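Local coordinates for protein cyclopropane mycolic acid synthase 1 (Mycobacterium tuberculosis, PDB 1KPH) that catalyses transfer of a methylene group from S-adenosyl-L-methionine to a double bond of alpha mycolic acid, forming a cyclopropane ring in the cell-envelope lipid, at residues A36-D41 / Q229-K234; E128-I133 / R156-D161; R224-Q229 / V280-C285. All coordinates share one frame; numbering follows the deposited sequence.

Contact 1. Residues A36-D41 / Q229-K234. With 10A (didecyl-dimethyl-ammonium), chain G; CO3 (carbonate ion), chain E.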
loop_
_atom_site.group_PDB
_atom_site.type_symbol
_atom_site.label_atom_id
_atom_site.label_comp_id
_atom_site.label_asym_id
_atom_site.label_seq_id
_atom_site.Cartn_x
_atom_site.Cartn_y
_atom_site.Cartn_z
ATOM N N ALA A 36 -4.606 -8.064 -2.688
ATOM C CA ALA A 36 -4.007 -9.181 -3.411
ATOM C C ALA A 36 -4.657 -9.291 -4.796
ATOM O O ALA A 36 -5.677 -8.653 -5.063
ATOM C CB ALA A 36 -4.197 -10.484 -2.626
ATOM N N TYR A 37 -4.064 -10.098 -5.671
ATOM C CA TYR A 37 -4.581 -10.279 -7.024
ATOM C C TYR A 37 -4.869 -11.751 -7.309
ATOM O O TYR A 37 -3.954 -12.528 -7.564
ATOM C CB TYR A 37 -3.567 -9.740 -8.040
ATOM C CG TYR A 37 -3.986 -9.890 -9.484
ATOM C CD1 TYR A 37 -5.298 -9.629 -9.881
ATOM C CD2 TYR A 37 -3.063 -10.259 -10.462
ATOM C CE1 TYR A 37 -5.682 -9.730 -11.220
ATOM C CE2 TYR A 37 -3.435 -10.363 -11.806
ATOM C CZ TYR A 37 -4.744 -10.095 -12.176
ATOM O OH TYR A 37 -5.115 -10.174 -13.502
ATOM N N PHE A 38 -6.140 -12.136 -7.262
ATOM C CA PHE A 38 -6.495 -13.525 -7.517
ATOM C C PHE A 38 -6.607 -13.801 -9.016
ATOM O O PHE A 38 -7.695 -13.988 -9.557
ATOM C CB PHE A 38 -7.795 -13.877 -6.782
ATOM C CG PHE A 38 -7.690 -13.737 -5.284
ATOM C CD1 PHE A 38 -7.816 -12.489 -4.675
ATOM C CD2 PHE A 38 -7.412 -14.842 -4.487
ATOM C CE1 PHE A 38 -7.665 -12.346 -3.296
ATOM C CE2 PHE A 38 -7.259 -14.706 -3.101
ATOM C CZ PHE A 38 -7.387 -13.455 -2.510
ATOM N N GLU A 39 -5.448 -13.808 -9.671
ATOM C CA GLU A 39 -5.343 -14.049 -11.103
ATOM C C GLU A 39 -6.094 -15.328 -11.456
ATOM O O GLU A 39 -6.852 -15.361 -12.425
ATOM C CB GLU A 39 -3.872 -14.188 -11.490
ATOM C CG GLU A 39 -3.509 -13.584 -12.826
ATOM C CD GLU A 39 -2.023 -13.688 -13.110
ATOM O OE1 GLU A 39 -1.221 -13.414 -12.191
ATOM O OE2 GLU A 39 -1.654 -14.035 -14.249
ATOM N N ARG A 40 -5.867 -16.376 -10.670
ATOM C CA ARG A 40 -6.539 -17.659 -10.864
ATOM C C ARG A 40 -7.546 -17.821 -9.735
ATOM O O ARG A 40 -7.371 -17.256 -8.656
ATOM C CB ARG A 40 -5.534 -18.817 -10.823
ATOM C CG ARG A 40 -4.571 -18.851 -11.994
ATOM C CD ARG A 40 -3.628 -20.054 -11.934
ATOM N NE ARG A 40 -2.693 -20.006 -10.810
ATOM C CZ ARG A 40 -2.921 -20.535 -9.611
ATOM N NH1 ARG A 40 -4.063 -21.166 -9.361
ATOM N NH2 ARG A 40 -2.002 -20.440 -8.658
ATOM N N ASP A 41 -8.589 -18.604 -9.982
ATOM C CA ASP A 41 -9.647 -18.827 -9.000
ATOM C C ASP A 41 -9.255 -19.385 -7.631
ATOM O O ASP A 41 -9.570 -18.787 -6.600
ATOM C CB ASP A 41 -10.725 -19.725 -9.608
ATOM C CG ASP A 41 -11.540 -19.016 -10.665
ATOM O OD1 ASP A 41 -12.206 -18.014 -10.325
ATOM O OD2 ASP A 41 -11.514 -19.459 -11.832
ATOM N N GLN A 229 -10.672 -3.833 -7.644
ATOM C CA GLN A 229 -11.812 -3.713 -6.739
ATOM C C GLN A 229 -12.365 -5.003 -6.123
ATOM O O GLN A 229 -12.381 -5.148 -4.900
ATOM C CB GLN A 229 -12.937 -2.945 -7.443
ATOM C CG GLN A 229 -14.093 -2.548 -6.542
ATOM C CD GLN A 229 -15.096 -1.664 -7.258
ATOM O OE1 GLN A 229 -15.649 -2.048 -8.289
ATOM N NE2 GLN A 229 -15.335 -0.471 -6.718
ATOM N N PRO A 230 -12.825 -5.955 -6.951
ATOM C CA PRO A 230 -13.363 -7.196 -6.377
ATOM C C PRO A 230 -12.346 -8.017 -5.602
ATOM O O PRO A 230 -12.701 -8.747 -4.672
ATOM C CB PRO A 230 -13.890 -7.939 -7.601
ATOM C CG PRO A 230 -12.924 -7.522 -8.669
ATOM C CD PRO A 230 -12.811 -6.025 -8.423
ATOM N N HIS A 231 -11.080 -7.904 -5.985
ATOM C CA HIS A 231 -10.031 -8.652 -5.312
ATOM C C HIS A 231 -9.816 -8.208 -3.868
ATOM O O HIS A 231 -9.366 -8.999 -3.040
ATOM C CB HIS A 231 -8.717 -8.521 -6.080
ATOM C CG HIS A 231 -8.759 -9.112 -7.454
ATOM N ND1 HIS A 231 -8.715 -10.470 -7.682
ATOM C CD2 HIS A 231 -8.866 -8.529 -8.671
ATOM C CE1 HIS A 231 -8.790 -10.699 -8.981
ATOM N NE2 HIS A 231 -8.882 -9.537 -9.604
ATOM N N TYR A 232 -10.143 -6.957 -3.550
ATOM C CA TYR A 232 -9.917 -6.479 -2.186
ATOM C C TYR A 232 -10.910 -7.006 -1.153
ATOM O O TYR A 232 -10.551 -7.209 0.007
ATOM C CB TYR A 232 -9.895 -4.949 -2.139
ATOM C CG TYR A 232 -8.759 -4.408 -1.292
ATOM C CD1 TYR A 232 -8.316 -5.104 -0.167
ATOM C CD2 TYR A 232 -8.120 -3.216 -1.624
ATOM C CE1 TYR A 232 -7.258 -4.635 0.602
ATOM C CE2 TYR A 232 -7.057 -2.732 -0.852
ATOM C CZ TYR A 232 -6.632 -3.451 0.254
ATOM O OH TYR A 232 -5.567 -3.006 0.998
ATOM N N ALA A 233 -12.157 -7.211 -1.559
ATOM C CA ALA A 233 -13.159 -7.732 -0.639
ATOM C C ALA A 233 -12.723 -9.123 -0.183
ATOM O O ALA A 233 -12.855 -9.472 0.991
ATOM C CB ALA A 233 -14.523 -7.801 -1.318
ATOM N N LYS A 234 -12.192 -9.910 -1.115
ATOM C CA LYS A 234 -11.725 -11.256 -0.796
ATOM C C LYS A 234 -10.474 -11.191 0.083
ATOM O O LYS A 234 -10.365 -11.914 1.073
ATOM C CB LYS A 234 -11.421 -12.032 -2.079
ATOM C CG LYS A 234 -11.074 -13.498 -1.846
ATOM C CD LYS A 234 -10.848 -14.205 -3.170
ATOM C CE LYS A 234 -10.610 -15.691 -2.994
ATOM N NZ LYS A 234 -10.518 -16.351 -4.330
HETATM C C1 10A G . -11.699 8.420 3.951
HETATM C C2 10A G . -10.420 8.269 4.782
HETATM C C3 10A G . -9.571 7.115 4.236
HETATM C C4 10A G . -8.263 6.836 4.990
HETATM C C5 10A G . -7.582 5.651 4.289
HETATM C C6 10A G . -6.275 5.159 4.930
HETATM C C7 10A G . -5.842 3.959 4.073
HETATM C C8 10A G . -4.636 3.181 4.605
HETATM C C9 10A G . -4.393 1.981 3.663
HETATM C C10 10A G . -3.338 1.048 4.257
HETATM N N1 10A G . -3.042 -0.342 3.669
HETATM C C11 10A G . -2.023 -0.978 4.592
HETATM C C12 10A G . -2.391 -0.240 2.312
HETATM C C13 10A G . -4.242 -1.284 3.488
HETATM C C14 10A G . -5.196 -1.673 4.661
HETATM C C15 10A G . -6.544 -2.325 4.270
HETATM C C16 10A G . -7.552 -1.517 3.420
HETATM C C17 10A G . -8.115 -0.276 4.141
HETATM C C18 10A G . -9.137 0.496 3.296
HETATM C C19 10A G . -9.665 1.709 4.075
HETATM C C20 10A G . -10.724 2.435 3.230
HETATM C C21 10A G . -11.315 3.633 3.979
HETATM C C22 10A G . -12.375 4.286 3.091
HETATM C C CO3 E . -4.003 -0.978 -1.205
HETATM O O1 CO3 E . -4.105 -2.205 -2.061
HETATM O O2 CO3 E . -4.428 -1.010 0.082
HETATM O O3 CO3 E . -3.485 0.173 -1.723
#
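Beside the pocket that holds didecyl-dimethyl-ammonium in this methyltransferase, H231 and K234, on the first turns of helix 229-245, receive the aromatic pair Y37 and F38 of the loop 36-41. F38 is the centre of an inverse gamma turn, closed by a weak bond from E39 N to Y37 O. Y37 starts away from the helix, yet with CG anti to its own nitrogen (chi1 179°) the ring comes to lie beside H231, pointing the same way. Its CD1-CE1 edge meets one imidazole face in an edge-to-face pair, centroids 5.0 Å apart and planes at 73°. F38 runs past H231 in the opposite direction and brings its rim near ND1. Its phenyl face is covered by K234: the lysine is fully extended, so its methylenes run across the ring, and CD stands 3.4 Å from the F38 centroid, only 5° off the normal, a CH-pi contact. NZ continues past the rim, 3.5 Å from F38 CD2, near the peptide oxygen of D41. A36 O faces H231 CB at 3.2 Å and is buried without a polar partner in the model, whereas A36 N is bonded to T235 OG1 one turn further along the helix. Y232 turns from the loop into the pocket, where its OH lies 3.3 Å from C13 of didecyl-dimethyl-ammonium and donates a very short hydrogen bond (2.5 Å) to O2 of a carbonate that H167 and C35 also hold. Lysine suits the rim because its aliphatic stem can cover a phenyl ring while its amine stays near polar groups; ring edge, ring face and lysine methylenes thus make the apolar part of the contact and keep the amine at its margin.

Contact 2. Residues E128-I133 / R156-D161; sequences EPVDRI and RLLPAD
V130 and L157 join the start of the first strand to the C-terminal end of the helix in the beta-alpha-beta unit 132-136, 147-157, 163-171 of the Rossmann-like methyltransferase fold. V130 N donates to L157 O at 3.0 Å, nearly straight (165°) though tilted from the carbonyl plane, and so supplies a donor to a carbonyl in the last turn of the helix. V130 O, also 3.0 Å from L157 O, is a second acceptor and makes no bond with it. L157 O takes a weaker CA-H contact from P129. E128 O lies over the branched end of L157, while the E128 carboxylate turns to a salt bridge with R117. D131 is likewise engaged outside, its OD2 accepting from T67 N in the next strand. R132 divides its donors: NE goes to L60 O, and NH1 returns to its own neighbour's carbonyl, D131 O, at 2.7 Å. That acceptor lies in the guanidinium plane, but NH1 stands above the carbonyl plane. NH2 has a long salt bridge to D161 OD1, 3.6 Å away, with guanidinium and carboxylate planes 80° apart, while D161 O lies over one guanidinium face. Beyond the helix, K287 NZ bonds L158 O. The branched end of L158 packs on I133, CD2 to CG1 at 3.7 Å, which suits leucine at this buried place. P159 has no N-H, and its CD packs against V130 O (3.0 Å) and D131 O (3.2 Å).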
loop_
_atom_site.group_PDB
_atom_site.type_symbol
_atom_site.label_atom_id
_atom_site.label_comp_id
_atom_site.label_asym_id
_atom_site.label_seq_id
_atom_site.Cartn_x
_atom_site.Cartn_y
_atom_site.Cartn_z
ATOM N N GLU A 128 17.173 11.079 -4.188
ATOM C CA GLU A 128 18.208 10.329 -4.877
ATOM C C GLU A 128 17.662 9.708 -6.158
ATOM O O GLU A 128 16.562 9.157 -6.171
ATOM C CB GLU A 128 18.743 9.255 -3.933
ATOM C CG GLU A 128 19.779 8.331 -4.516
ATOM C CD GLU A 128 20.525 7.589 -3.430
ATOM O OE1 GLU A 128 19.870 7.137 -2.467
ATOM O OE2 GLU A 128 21.764 7.458 -3.539
ATOM N N PRO A 129 18.426 9.797 -7.256
ATOM C CA PRO A 129 17.994 9.237 -8.541
ATOM C C PRO A 129 17.801 7.726 -8.502
ATOM O O PRO A 129 18.622 7.001 -7.939
ATOM C CB PRO A 129 19.119 9.636 -9.496
ATOM C CG PRO A 129 19.690 10.872 -8.869
ATOM C CD PRO A 129 19.707 10.506 -7.403
ATOM N N VAL A 130 16.708 7.266 -9.101
ATOM C CA VAL A 130 16.395 5.842 -9.178
ATOM C C VAL A 130 15.907 5.569 -10.596
ATOM O O VAL A 130 15.498 6.492 -11.301
ATOM C CB VAL A 130 15.291 5.436 -8.166
ATOM C CG1 VAL A 130 15.756 5.738 -6.750
ATOM C CG2 VAL A 130 13.989 6.172 -8.475
ATOM N N ASP A 131 15.955 4.312 -11.016
ATOM C CA ASP A 131 15.522 3.959 -12.364
ATOM C C ASP A 131 14.015 3.777 -12.476
ATOM O O ASP A 131 13.407 4.202 -13.460
ATOM C CB ASP A 131 16.230 2.683 -12.824
ATOM C CG ASP A 131 17.738 2.852 -12.901
ATOM O OD1 ASP A 131 18.200 3.673 -13.720
ATOM O OD2 ASP A 131 18.459 2.174 -12.143
ATOM N N ARG A 132 13.418 3.145 -11.472
ATOM C CA ARG A 132 11.978 2.905 -11.475
ATOM C C ARG A 132 11.390 3.100 -10.087
ATOM O O ARG A 132 12.104 3.056 -9.085
ATOM C CB ARG A 132 11.682 1.486 -11.968
ATOM C CG ARG A 132 12.087 1.225 -13.419
ATOM C CD ARG A 132 11.236 2.030 -14.390
ATOM N NE ARG A 132 11.526 1.710 -15.785
ATOM C CZ ARG A 132 12.576 2.170 -16.461
ATOM N NH1 ARG A 132 13.445 2.982 -15.872
ATOM N NH2 ARG A 132 12.759 1.811 -17.728
ATOM N N ILE A 133 10.081 3.323 -10.027
ATOM C CA ILE A 133 9.422 3.516 -8.749
ATOM C C ILE A 133 8.153 2.688 -8.616
ATOM O O ILE A 133 7.386 2.531 -9.571
ATOM C CB ILE A 133 9.021 4.991 -8.526
ATOM C CG1 ILE A 133 10.253 5.899 -8.597
ATOM C CG2 ILE A 133 8.329 5.131 -7.170
ATOM C CD1 ILE A 133 9.932 7.375 -8.413
ATOM N N ARG A 156 11.158 13.972 -10.786
ATOM C CA ARG A 156 12.530 14.463 -10.709
ATOM C C ARG A 156 13.562 13.350 -10.503
ATOM O O ARG A 156 14.660 13.406 -11.055
ATOM C CB ARG A 156 12.650 15.498 -9.583
ATOM C CG ARG A 156 14.045 16.092 -9.433
ATOM C CD ARG A 156 14.073 17.204 -8.397
ATOM N NE ARG A 156 13.601 16.754 -7.090
ATOM C CZ ARG A 156 13.535 17.531 -6.014
ATOM N NH1 ARG A 156 13.916 18.801 -6.088
ATOM N NH2 ARG A 156 13.081 17.045 -4.865
ATOM N N LEU A 157 13.204 12.335 -9.724
ATOM C CA LEU A 157 14.125 11.235 -9.440
ATOM C C LEU A 157 14.235 10.179 -10.541
ATOM O O LEU A 157 15.210 9.429 -10.587
ATOM C CB LEU A 157 13.735 10.553 -8.124
ATOM C CG LEU A 157 13.660 11.443 -6.879
ATOM C CD1 LEU A 157 13.398 10.580 -5.660
ATOM C CD2 LEU A 157 14.959 12.222 -6.706
ATOM N N LEU A 158 13.246 10.122 -11.427
ATOM C CA LEU A 158 13.244 9.135 -12.506
ATOM C C LEU A 158 14.067 9.528 -13.724
ATOM O O LEU A 158 14.246 10.711 -14.013
ATOM C CB LEU A 158 11.810 8.855 -12.963
ATOM C CG LEU A 158 10.903 8.000 -12.077
ATOM C CD1 LEU A 158 9.477 8.083 -12.594
ATOM C CD2 LEU A 158 11.394 6.563 -12.076
ATOM N N PRO A 159 14.580 8.526 -14.459
ATOM C CA PRO A 159 15.382 8.764 -15.663
ATOM C C PRO A 159 14.453 9.311 -16.740
ATOM O O PRO A 159 13.281 9.581 -16.468
ATOM C CB PRO A 159 15.899 7.371 -16.022
ATOM C CG PRO A 159 15.874 6.632 -14.715
ATOM C CD PRO A 159 14.576 7.095 -14.113
ATOM N N ALA A 160 14.965 9.459 -17.956
ATOM C CA ALA A 160 14.160 9.972 -19.060
ATOM C C ALA A 160 13.046 8.992 -19.419
ATOM O O ALA A 160 11.922 9.398 -19.715
ATOM C CB ALA A 160 15.044 10.232 -20.280
ATOM N N ASP A 161 13.365 7.701 -19.386
ATOM C CA ASP A 161 12.396 6.658 -19.709
ATOM C C ASP A 161 11.766 6.073 -18.439
ATOM O O ASP A 161 11.130 5.021 -18.478
ATOM C CB ASP A 161 13.081 5.538 -20.495
ATOM C CG ASP A 161 14.177 4.851 -19.696
ATOM O OD1 ASP A 161 14.639 3.770 -20.116
ATOM O OD2 ASP A 161 14.579 5.397 -18.644
#

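Contact 3. Residues R224-Q229 / V280-C285; sequences RVQSLQ and VNQFTC
V225 and F283 face each other as a non-hydrogen-bonded pair of the antiparallel strands 221-227 and 278-286, where the edge strand of the sheet lies along its inner neighbour. Their side chains lie side by side and point the same way, and V225 CG1 sits over the phenyl face, 4.0 Å from the F283 centroid and 30° off the normal. A branched valine can offer both methyls here: CG2 also touches F283 CD1, at 3.6 Å. The next pair on this face is S227 with N281. N281 leans across so that OD1 lies 3.3 Å from S227 CB, while ND2 makes weak bonds to T170 and D279; helix 208-217 packs over this side. S227 OG accepts from Q229 N, an ST turn that leads the chain from the strand into helix 229-245, and is also bonded to D279.

The other face carries Q226 and Q282, a hydrogen-bonded pair with two backbone bonds, Q226 N to Q282 O at 3.0 Å and Q282 N to Q226 O at 2.9 Å. Their amide oxygens, 4.4 Å apart (OE1 to OE1), are both bonded to K59 NZ, a shared donor that would ease the approach of two acceptors. Q282 NE2 reaches H167 ND1. Where strand 221-227 runs out, L228 N donates to V280 O, and V280 CG1, set between its own N and carbonyl (chi1 59°), packs against L228 CB at 3.7 Å. Glutamine suits its place because one amide can both accept and donate: Q282 takes the lysine on its oxygen and holds H167 with its nitrogen, so this strand pair supplies a second-shell residue that would help fix the rotation of a histidine bound to the carbonate.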
loop_
_atom_site.group_PDB
_atom_site.type_symbol
_atom_site.label_atom_id
_atom_site.label_comp_id
_atom_site.label_asym_id
_atom_site.label_seq_id
_atom_site.Cartn_x
_atom_site.Cartn_y
_atom_site.Cartn_z
ATOM N N ARG A 224 -2.124 3.599 -18.123
ATOM C CA ARG A 224 -3.084 2.565 -17.741
ATOM C C ARG A 224 -3.538 2.670 -16.293
ATOM O O ARG A 224 -2.750 2.966 -15.398
ATOM C CB ARG A 224 -2.523 1.153 -17.973
ATOM C CG ARG A 224 -3.544 0.063 -17.632
ATOM C CD ARG A 224 -2.996 -1.351 -17.720
ATOM N NE ARG A 224 -4.055 -2.327 -17.456
ATOM C CZ ARG A 224 -3.859 -3.634 -17.299
ATOM N NH1 ARG A 224 -2.638 -4.143 -17.375
ATOM N NH2 ARG A 224 -4.892 -4.434 -17.069
ATOM N N VAL A 225 -4.826 2.436 -16.080
ATOM C CA VAL A 225 -5.408 2.452 -14.748
ATOM C C VAL A 225 -6.141 1.115 -14.641
ATOM O O VAL A 225 -7.158 0.904 -15.302
ATOM C CB VAL A 225 -6.419 3.607 -14.569
ATOM C CG1 VAL A 225 -6.898 3.665 -13.120
ATOM C CG2 VAL A 225 -5.777 4.930 -14.961
ATOM N N GLN A 226 -5.605 0.208 -13.831
ATOM C CA GLN A 226 -6.206 -1.109 -13.654
ATOM C C GLN A 226 -6.850 -1.228 -12.283
ATOM O O GLN A 226 -6.212 -0.970 -11.260
ATOM C CB GLN A 226 -5.146 -2.195 -13.818
ATOM C CG GLN A 226 -5.683 -3.608 -13.639
ATOM C CD GLN A 226 -4.643 -4.667 -13.941
ATOM O OE1 GLN A 226 -3.483 -4.356 -14.218
ATOM N NE2 GLN A 226 -5.052 -5.931 -13.884
ATOM N N SER A 227 -8.116 -1.621 -12.262
ATOM C CA SER A 227 -8.839 -1.764 -11.006
ATOM C C SER A 227 -8.786 -3.192 -10.473
ATOM O O SER A 227 -8.918 -4.148 -11.237
ATOM C CB SER A 227 -10.302 -1.349 -11.193
ATOM O OG SER A 227 -11.051 -1.567 -10.012
ATOM N N LEU A 228 -8.599 -3.323 -9.161
ATOM C CA LEU A 228 -8.555 -4.630 -8.505
ATOM C C LEU A 228 -9.677 -4.696 -7.468
ATOM O O LEU A 228 -9.645 -5.514 -6.545
ATOM C CB LEU A 228 -7.207 -4.830 -7.804
ATOM C CG LEU A 228 -5.931 -4.756 -8.642
ATOM C CD1 LEU A 228 -4.747 -5.175 -7.773
ATOM C CD2 LEU A 228 -6.047 -5.664 -9.855
ATOM N N GLN A 229 -10.672 -3.833 -7.644
ATOM C CA GLN A 229 -11.812 -3.713 -6.739
ATOM C C GLN A 229 -12.365 -5.003 -6.123
ATOM O O GLN A 229 -12.381 -5.148 -4.900
ATOM C CB GLN A 229 -12.937 -2.945 -7.443
ATOM C CG GLN A 229 -14.093 -2.548 -6.542
ATOM C CD GLN A 229 -15.096 -1.664 -7.258
ATOM O OE1 GLN A 229 -15.649 -2.048 -8.289
ATOM N NE2 GLN A 229 -15.335 -0.471 -6.718
ATOM N N VAL A 280 -9.699 0.389 -5.813
ATOM C CA VAL A 280 -8.249 0.322 -5.651
ATOM C C VAL A 280 -7.702 0.202 -7.068
ATOM O O VAL A 280 -8.140 -0.647 -7.848
ATOM C CB VAL A 280 -7.808 -0.883 -4.767
ATOM C CG1 VAL A 280 -8.283 -2.193 -5.366
ATOM C CG2 VAL A 280 -6.292 -0.878 -4.612
ATOM N N ASN A 281 -6.759 1.072 -7.411
ATOM C CA ASN A 281 -6.223 1.083 -8.764
ATOM C C ASN A 281 -4.714 1.184 -8.875
ATOM O O ASN A 281 -4.050 1.780 -8.025
ATOM C CB ASN A 281 -6.831 2.256 -9.542
ATOM C CG ASN A 281 -8.316 2.093 -9.787
ATOM O OD1 ASN A 281 -8.727 1.461 -10.758
ATOM N ND2 ASN A 281 -9.128 2.653 -8.896
ATOM N N GLN A 282 -4.186 0.597 -9.944
ATOM C CA GLN A 282 -2.761 0.662 -10.232
ATOM C C GLN A 282 -2.609 1.615 -11.416
ATOM O O GLN A 282 -3.155 1.366 -12.489
ATOM C CB GLN A 282 -2.201 -0.705 -10.625
ATOM C CG GLN A 282 -2.327 -1.781 -9.573
ATOM C CD GLN A 282 -1.290 -2.873 -9.758
ATOM O OE1 GLN A 282 -0.911 -3.196 -10.885
ATOM N NE2 GLN A 282 -0.829 -3.453 -8.651
ATOM N N PHE A 283 -1.880 2.706 -11.212
ATOM C CA PHE A 283 -1.664 3.689 -12.265
ATOM C C PHE A 283 -0.252 3.559 -12.821
ATOM O O PHE A 283 0.724 3.667 -12.084
ATOM C CB PHE A 283 -1.840 5.106 -11.720
ATOM C CG PHE A 283 -3.213 5.400 -11.200
ATOM C CD1 PHE A 283 -4.139 6.078 -11.989
ATOM C CD2 PHE A 283 -3.576 5.033 -9.908
ATOM C CE1 PHE A 283 -5.410 6.392 -11.490
ATOM C CE2 PHE A 283 -4.837 5.339 -9.402
ATOM C CZ PHE A 283 -5.756 6.021 -10.195
ATOM N N THR A 284 -0.148 3.315 -14.119
ATOM C CA THR A 284 1.151 3.211 -14.764
ATOM C C THR A 284 1.514 4.631 -15.197
ATOM O O THR A 284 0.974 5.150 -16.173
ATOM C CB THR A 284 1.095 2.286 -16.000
ATOM O OG1 THR A 284 0.716 0.965 -15.589
ATOM C CG2 THR A 284 2.454 2.219 -16.689
ATOM N N CYS A 285 2.416 5.257 -14.452
ATOM C CA CYS A 285 2.834 6.620 -14.738
ATOM C C CYS A 285 4.125 6.655 -15.556
ATOM O O CYS A 285 5.205 6.349 -15.050
ATOM C CB CYS A 285 2.998 7.375 -13.422
ATOM S SG CYS A 285 1.502 7.315 -12.394
#

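Contacts 1 and 3 share Q229: strand 221-227 ends where helix 229-245 begins, and Y232 packs on V280, both in the carbonate pocket. Contact 2 comes within about 17 Å of contact 1 and about 5 Å of contact 3 (nearest atoms), touching neither, though it reaches the same sheet as contact 3. All are partly buried: the centre of contact 3 lies about 13 Å from that of the chain, contact 1 about 15 Å, and contact 2 outermost at about 20 Å. Contact 3 rests on regular backbone bonds with glutamine chemistry on one face, contact 2 on a single backbone bond, one long salt bridge and leucine packing, contact 1 on aromatic and methylene surfaces.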